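Local coordinates for HydG protein (Carboxydothermus hydrogenoformans, PDB 4RTB), which probably acts as a radical SAM lyase in [FeFe]-hydrogenase maturation, making CO and cyanide, and binds a [4Fe-4S] cluster and S-adenosylmethionine, at residues D177-N182 and F426-Y431; R142-T147 and R373-I378. All blocks are in the same frame, centred on the assembly; numbering follows the deposited sequence.

Contact 1. Residues D177-N182 and F426-Y431; sequences DIRRIN and FVEYLY
R179 and E428 meet in a salt-bridge network at the surface of the HydG TIM barrel, where the turn entering strand 180-184 faces a late helix, 419-432. The charged pair bridges the two elements: NH2 of R179 lies 3.1 Å from OE2 of E428. Its hydrogen bond is weak, bent to 131° at the hydrogen. The guanidinium and carboxylate planes stand 83° apart, so the groups do not meet as a flat, two-bonded pair. The side chains approach from opposite directions. E428 reaches out from its helix with CG anti to the backbone N (chi1 179°) and the rest extended, while the R179 chain bends about its CB-CG bond. Long, flexible side chains suit this place, since they let the charges meet between well-separated backbones.

Away from the charges, Y429 and F426 of the helix turn to helix 375-384, and I178 packs on I149 of the neighbouring strand. A second ionic link lies within the turn and completes the network. The positive charge of R179, shared by both acids, probably offsets the like charges of D177 and E428. On the D177 side the grip is again weak, with R179 NE 3.3 Å from D177 OD1.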
loop_
_atom_site.group_PDB
_atom_site.type_symbol
_atom_site.label_atom_id
_atom_site.label_comp_id
_atom_site.label_asym_id
_atom_site.label_seq_id
_atom_site.Cartn_x
_atom_site.Cartn_y
_atom_site.Cartn_z
ATOM N N ASP A 177 22.108 -3.981 3.569
ATOM C CA ASP A 177 21.867 -2.544 3.549
ATOM C C ASP A 177 20.404 -2.232 3.237
ATOM O O ASP A 177 20.082 -1.718 2.170
ATOM C CB ASP A 177 22.777 -1.857 2.529
ATOM C CG ASP A 177 22.616 -0.348 2.530
ATOM O OD1 ASP A 177 22.361 0.220 3.614
ATOM O OD2 ASP A 177 22.729 0.268 1.448
ATOM N N ILE A 178 19.518 -2.549 4.173
ATOM C CA ILE A 178 18.105 -2.241 4.003
ATOM C C ILE A 178 17.719 -1.042 4.861
ATOM O O ILE A 178 17.865 -1.066 6.083
ATOM C CB ILE A 178 17.210 -3.440 4.362
ATOM C CG1 ILE A 178 17.630 -4.668 3.555
ATOM C CG2 ILE A 178 15.751 -3.109 4.101
ATOM C CD1 ILE A 178 17.627 -4.436 2.060
ATOM N N ARG A 179 17.230 0.006 4.207
ATOM C CA ARG A 179 16.900 1.254 4.886
ATOM C C ARG A 179 15.642 1.124 5.730
ATOM O O ARG A 179 15.538 1.729 6.797
ATOM C CB ARG A 179 16.730 2.392 3.873
ATOM C CG ARG A 179 18.033 3.075 3.473
ATOM C CD ARG A 179 18.933 2.134 2.690
ATOM N NE ARG A 179 20.298 2.633 2.553
ATOM C CZ ARG A 179 20.701 3.445 1.583
ATOM N NH1 ARG A 179 19.841 3.863 0.665
ATOM N NH2 ARG A 179 21.965 3.844 1.532
ATOM N N ARG A 180 14.687 0.333 5.255
ATOM C CA ARG A 180 13.427 0.183 5.966
ATOM C C ARG A 180 12.846 -1.218 5.835
ATOM O O ARG A 180 12.717 -1.743 4.726
ATOM C CB ARG A 180 12.409 1.207 5.461
ATOM C CG ARG A 180 11.202 1.351 6.363
ATOM C CD ARG A 180 10.200 2.347 5.819
ATOM N NE ARG A 180 9.454 2.986 6.898
ATOM C CZ ARG A 180 8.349 3.704 6.725
ATOM N NH1 ARG A 180 7.741 4.249 7.771
ATOM N NH2 ARG A 180 7.849 3.874 5.507
ATOM N N ILE A 181 12.503 -1.822 6.971
ATOM C CA ILE A 181 11.716 -3.047 6.964
ATOM C C ILE A 181 10.300 -2.754 7.442
ATOM O O ILE A 181 10.081 -2.384 8.596
ATOM C CB ILE A 181 12.331 -4.151 7.843
ATOM C CG1 ILE A 181 13.520 -4.806 7.142
ATOM C CG2 ILE A 181 11.301 -5.229 8.135
ATOM C CD1 ILE A 181 14.846 -4.163 7.440
ATOM N N ASN A 182 9.342 -2.896 6.531
ATOM C CA ASN A 182 7.934 -2.814 6.885
ATOM C C ASN A 182 7.386 -4.207 7.130
ATOM O O ASN A 182 7.947 -5.196 6.657
ATOM C CB ASN A 182 7.130 -2.111 5.794
ATOM C CG ASN A 182 7.429 -0.631 5.713
ATOM O OD1 ASN A 182 7.913 -0.030 6.672
ATOM N ND2 ASN A 182 7.137 -0.032 4.567
ATOM N N PHE A 426 17.234 8.201 -5.749
ATOM C CA PHE A 426 17.287 7.797 -7.149
ATOM C C PHE A 426 18.703 7.931 -7.712
ATOM O O PHE A 426 19.120 7.133 -8.554
ATOM C CB PHE A 426 16.305 8.619 -7.982
ATOM C CG PHE A 426 16.200 8.171 -9.412
ATOM C CD1 PHE A 426 16.537 9.026 -10.448
ATOM C CD2 PHE A 426 15.773 6.888 -9.719
ATOM C CE1 PHE A 426 16.442 8.615 -11.766
ATOM C CE2 PHE A 426 15.677 6.471 -11.034
ATOM C CZ PHE A 426 16.013 7.335 -12.059
ATOM N N VAL A 427 19.436 8.937 -7.243
ATOM C CA VAL A 427 20.833 9.107 -7.625
ATOM C C VAL A 427 21.617 7.867 -7.217
ATOM O O VAL A 427 22.351 7.294 -8.022
ATOM C CB VAL A 427 21.470 10.362 -6.978
ATOM C CG1 VAL A 427 22.978 10.354 -7.165
ATOM C CG2 VAL A 427 20.879 11.636 -7.560
ATOM N N GLU A 428 21.436 7.446 -5.968
ATOM C CA GLU A 428 22.116 6.265 -5.446
ATOM C C GLU A 428 21.754 5.018 -6.238
ATOM O O GLU A 428 22.618 4.180 -6.525
ATOM C CB GLU A 428 21.786 6.054 -3.970
ATOM C CG GLU A 428 22.443 4.820 -3.378
ATOM C CD GLU A 428 22.616 4.920 -1.880
ATOM O OE1 GLU A 428 22.134 5.910 -1.295
ATOM O OE2 GLU A 428 23.240 4.014 -1.291
ATOM N N TYR A 429 20.478 4.895 -6.588
ATOM C CA TYR A 429 20.052 3.792 -7.438
ATOM C C TYR A 429 20.820 3.792 -8.754
ATOM O O TYR A 429 21.367 2.766 -9.160
ATOM C CB TYR A 429 18.553 3.855 -7.725
ATOM C CG TYR A 429 18.111 2.808 -8.722
ATOM C CD1 TYR A 429 17.944 3.123 -10.065
ATOM C CD2 TYR A 429 17.887 1.497 -8.325
ATOM C CE1 TYR A 429 17.552 2.165 -10.980
ATOM C CE2 TYR A 429 17.495 0.532 -9.233
ATOM C CZ TYR A 429 17.328 0.872 -10.559
ATOM O OH TYR A 429 16.936 -0.085 -11.467
ATOM N N LEU A 430 20.850 4.947 -9.414
ATOM C CA LEU A 430 21.511 5.077 -10.709
ATOM C C LEU A 430 22.986 4.723 -10.623
ATOM O O LEU A 430 23.521 4.034 -11.491
ATOM C CB LEU A 430 21.353 6.495 -11.257
ATOM C CG LEU A 430 19.961 6.899 -11.740
ATOM C CD1 LEU A 430 19.983 8.345 -12.183
ATOM C CD2 LEU A 430 19.496 5.993 -12.868
ATOM N N TYR A 431 23.639 5.203 -9.572
ATOM C CA TYR A 431 25.040 4.891 -9.352
ATOM C C TYR A 431 25.229 3.392 -9.127
ATOM O O TYR A 431 26.235 2.820 -9.543
ATOM C CB TYR A 431 25.585 5.695 -8.171
ATOM C CG TYR A 431 26.900 5.184 -7.635
ATOM C CD1 TYR A 431 28.035 5.147 -8.436
ATOM C CD2 TYR A 431 27.009 4.743 -6.324
ATOM C CE1 TYR A 431 29.239 4.678 -7.948
ATOM C CE2 TYR A 431 28.207 4.274 -5.825
ATOM C CZ TYR A 431 29.319 4.244 -6.641
ATOM O OH TYR A 431 30.514 3.776 -6.145
#

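Contact 2. Residues R142-T147 and R373-I378; sequences REMGHT and RSLAEI
With chi1 at 177°, L375 sets CG anti to its backbone N and sends its two methyl groups toward the end of helix 131-144; H146 has CG anti to its own carbonyl carbon (chi1 -87°), which brings its ring up to them. CD2 of L375 lies off-centre above the imidazole, 4.2 Å from the ring centroid and well off the ring normal, in a CH-pi contact. The other methyl, CD1, comes obliquely to H146 NE2 at 3.7 Å. That nitrogen is hydrogen-bonded to the carbonyl O of A346, a bond that satisfies it in a buried place and helps fix the ring's rotation. A branched leucine suits this spot because it can touch the ring and the helix end together: M144 crosses it from the helix side, CG to L375 CD2 3.8 Å, and the M144 carbonyl O also borders that methyl. At G145 phi is 123°, where a side chain would crowd the preceding carbonyl O, a clash glycine avoids; its N bonds back to R142 O at 2.9 Å. L98 of strand 95-105 touches both H146 and L375. Helix 131-144 of the TIM barrel thus ends in a Schellman motif at G145, and the first turn of helix 375-384, with S374 at its N-cap position, packs against that end.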
loop_
_atom_site.group_PDB
_atom_site.type_symbol
_atom_site.label_atom_id
_atom_site.label_comp_id
_atom_site.label_asym_id
_atom_site.label_seq_id
_atom_site.Cartn_x
_atom_site.Cartn_y
_atom_site.Cartn_z
ATOM N N ARG A 142 18.344 -6.436 -2.425
ATOM C CA ARG A 142 19.190 -5.246 -2.340
ATOM C C ARG A 142 20.038 -5.051 -3.595
ATOM O O ARG A 142 20.213 -3.923 -4.063
ATOM C CB ARG A 142 20.099 -5.319 -1.112
ATOM C CG ARG A 142 20.973 -4.088 -0.935
ATOM C CD ARG A 142 20.117 -2.842 -0.808
ATOM N NE ARG A 142 20.906 -1.623 -0.672
ATOM C CZ ARG A 142 21.149 -0.776 -1.666
ATOM N NH1 ARG A 142 20.661 -1.015 -2.876
ATOM N NH2 ARG A 142 21.876 0.311 -1.451
ATOM N N GLU A 143 20.568 -6.152 -4.126
ATOM C CA GLU A 143 21.366 -6.126 -5.354
ATOM C C GLU A 143 20.575 -5.544 -6.526
ATOM O O GLU A 143 21.142 -4.964 -7.454
ATOM C CB GLU A 143 21.851 -7.538 -5.703
ATOM C CG GLU A 143 23.333 -7.784 -5.447
ATOM C CD GLU A 143 23.597 -8.580 -4.180
ATOM O OE1 GLU A 143 23.226 -9.772 -4.131
ATOM O OE2 GLU A 143 24.185 -8.014 -3.233
ATOM N N MET A 144 19.260 -5.720 -6.467
ATOM C CA MET A 144 18.337 -5.211 -7.471
ATOM C C MET A 144 18.355 -3.686 -7.509
ATOM O O MET A 144 18.188 -3.074 -8.565
ATOM C CB MET A 144 16.928 -5.719 -7.164
ATOM C CG MET A 144 16.012 -5.878 -8.352
ATOM S SD MET A 144 14.645 -6.965 -7.901
ATOM C CE MET A 144 15.542 -8.439 -7.416
ATOM N N GLY A 145 18.567 -3.083 -6.343
ATOM C CA GLY A 145 18.545 -1.639 -6.206
ATOM C C GLY A 145 17.526 -1.220 -5.166
ATOM O O GLY A 145 17.520 -0.075 -4.708
ATOM N N HIS A 146 16.655 -2.158 -4.803
ATOM C CA HIS A 146 15.654 -1.943 -3.762
ATOM C C HIS A 146 16.305 -1.678 -2.413
ATOM O O HIS A 146 17.348 -2.251 -2.103
ATOM C CB HIS A 146 14.729 -3.156 -3.645
ATOM C CG HIS A 146 13.556 -3.129 -4.573
ATOM N ND1 HIS A 146 12.518 -2.233 -4.429
ATOM C CD2 HIS A 146 13.242 -3.902 -5.637
ATOM C CE1 HIS A 146 11.620 -2.448 -5.377
ATOM N NE2 HIS A 146 12.036 -3.457 -6.122
ATOM N N THR A 147 15.687 -0.820 -1.609
ATOM C CA THR A 147 16.167 -0.565 -0.254
ATOM C C THR A 147 15.035 -0.677 0.756
ATOM O O THR A 147 15.254 -0.599 1.964
ATOM C CB THR A 147 16.806 0.826 -0.127
ATOM O OG1 THR A 147 15.837 1.830 -0.458
ATOM C CG2 THR A 147 18.002 0.951 -1.052
ATOM N N ARG A 373 8.647 -9.311 -13.707
ATOM C CA ARG A 373 9.229 -8.221 -14.486
ATOM C C ARG A 373 10.408 -7.579 -13.754
ATOM O O ARG A 373 10.440 -7.545 -12.525
ATOM C CB ARG A 373 8.170 -7.164 -14.820
ATOM C CG ARG A 373 7.392 -6.632 -13.627
ATOM C CD ARG A 373 6.640 -5.359 -13.999
ATOM N NE ARG A 373 5.227 -5.414 -13.634
ATOM C CZ ARG A 373 4.228 -5.188 -14.482
ATOM N NH1 ARG A 373 4.483 -4.885 -15.749
ATOM N NH2 ARG A 373 2.972 -5.260 -14.064
ATOM N N SER A 374 11.373 -7.072 -14.518
ATOM C CA SER A 374 12.619 -6.561 -13.946
ATOM C C SER A 374 12.512 -5.120 -13.468
ATOM O O SER A 374 11.858 -4.298 -14.101
ATOM C CB SER A 374 13.753 -6.669 -14.964
ATOM O OG SER A 374 14.914 -6.012 -14.490
ATOM N N LEU A 375 13.185 -4.821 -12.359
ATOM C CA LEU A 375 13.137 -3.494 -11.749
ATOM C C LEU A 375 13.625 -2.399 -12.696
ATOM O O LEU A 375 12.999 -1.341 -12.803
ATOM C CB LEU A 375 13.962 -3.473 -10.460
ATOM C CG LEU A 375 14.070 -2.129 -9.734
ATOM C CD1 LEU A 375 12.703 -1.647 -9.273
ATOM C CD2 LEU A 375 15.032 -2.224 -8.557
ATOM N N ALA A 376 14.737 -2.658 -13.380
ATOM C CA ALA A 376 15.309 -1.692 -14.315
ATOM C C ALA A 376 14.315 -1.310 -15.411
ATOM O O ALA A 376 14.216 -0.141 -15.788
ATOM C CB ALA A 376 16.585 -2.244 -14.931
ATOM N N GLU A 377 13.581 -2.299 -15.912
ATOM C CA GLU A 377 12.567 -2.063 -16.933
ATOM C C GLU A 377 11.494 -1.090 -16.455
ATOM O O GLU A 377 11.219 -0.085 -17.114
ATOM C CB GLU A 377 11.918 -3.382 -17.361
ATOM C CG GLU A 377 12.593 -4.042 -18.554
ATOM C CD GLU A 377 12.200 -5.498 -18.724
ATOM O OE1 GLU A 377 11.010 -5.829 -18.524
ATOM O OE2 GLU A 377 13.088 -6.314 -19.051
ATOM N N ILE A 378 10.896 -1.379 -15.304
ATOM C CA ILE A 378 9.808 -0.550 -14.805
ATOM C C ILE A 378 10.321 0.820 -14.375
ATOM O O ILE A 378 9.563 1.787 -14.362
ATOM C CB ILE A 378 9.056 -1.229 -13.630
ATOM C CG1 ILE A 378 9.516 -0.683 -12.277
ATOM C CG2 ILE A 378 9.195 -2.742 -13.695
ATOM C CD1 ILE A 378 8.458 0.128 -11.563
#

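How the contacts relate
Contact 2 is buried and contact 1 lies at the surface, their centres about 10 Å apart on the same side of the chain's centre. Both join the early part of the barrel to elements far later in the sequence: 142-147 leads straight into strand 148-153 and 177-182 runs into the adjacent parallel strand 180-184, while helices 375-384 and 419-432 pack on each other, Y429 OH reaching A376 CA at 3.7 Å. The chemistry follows the depth. Apolar groups and a ring fill contact 2, whereas contact 1 relies on a single ion pair between long side chains. R142 connects them, its NH2 3.0 Å from D177 OD2 in a salt bridge, and R179 N probably hydrogen-bonds T147 O.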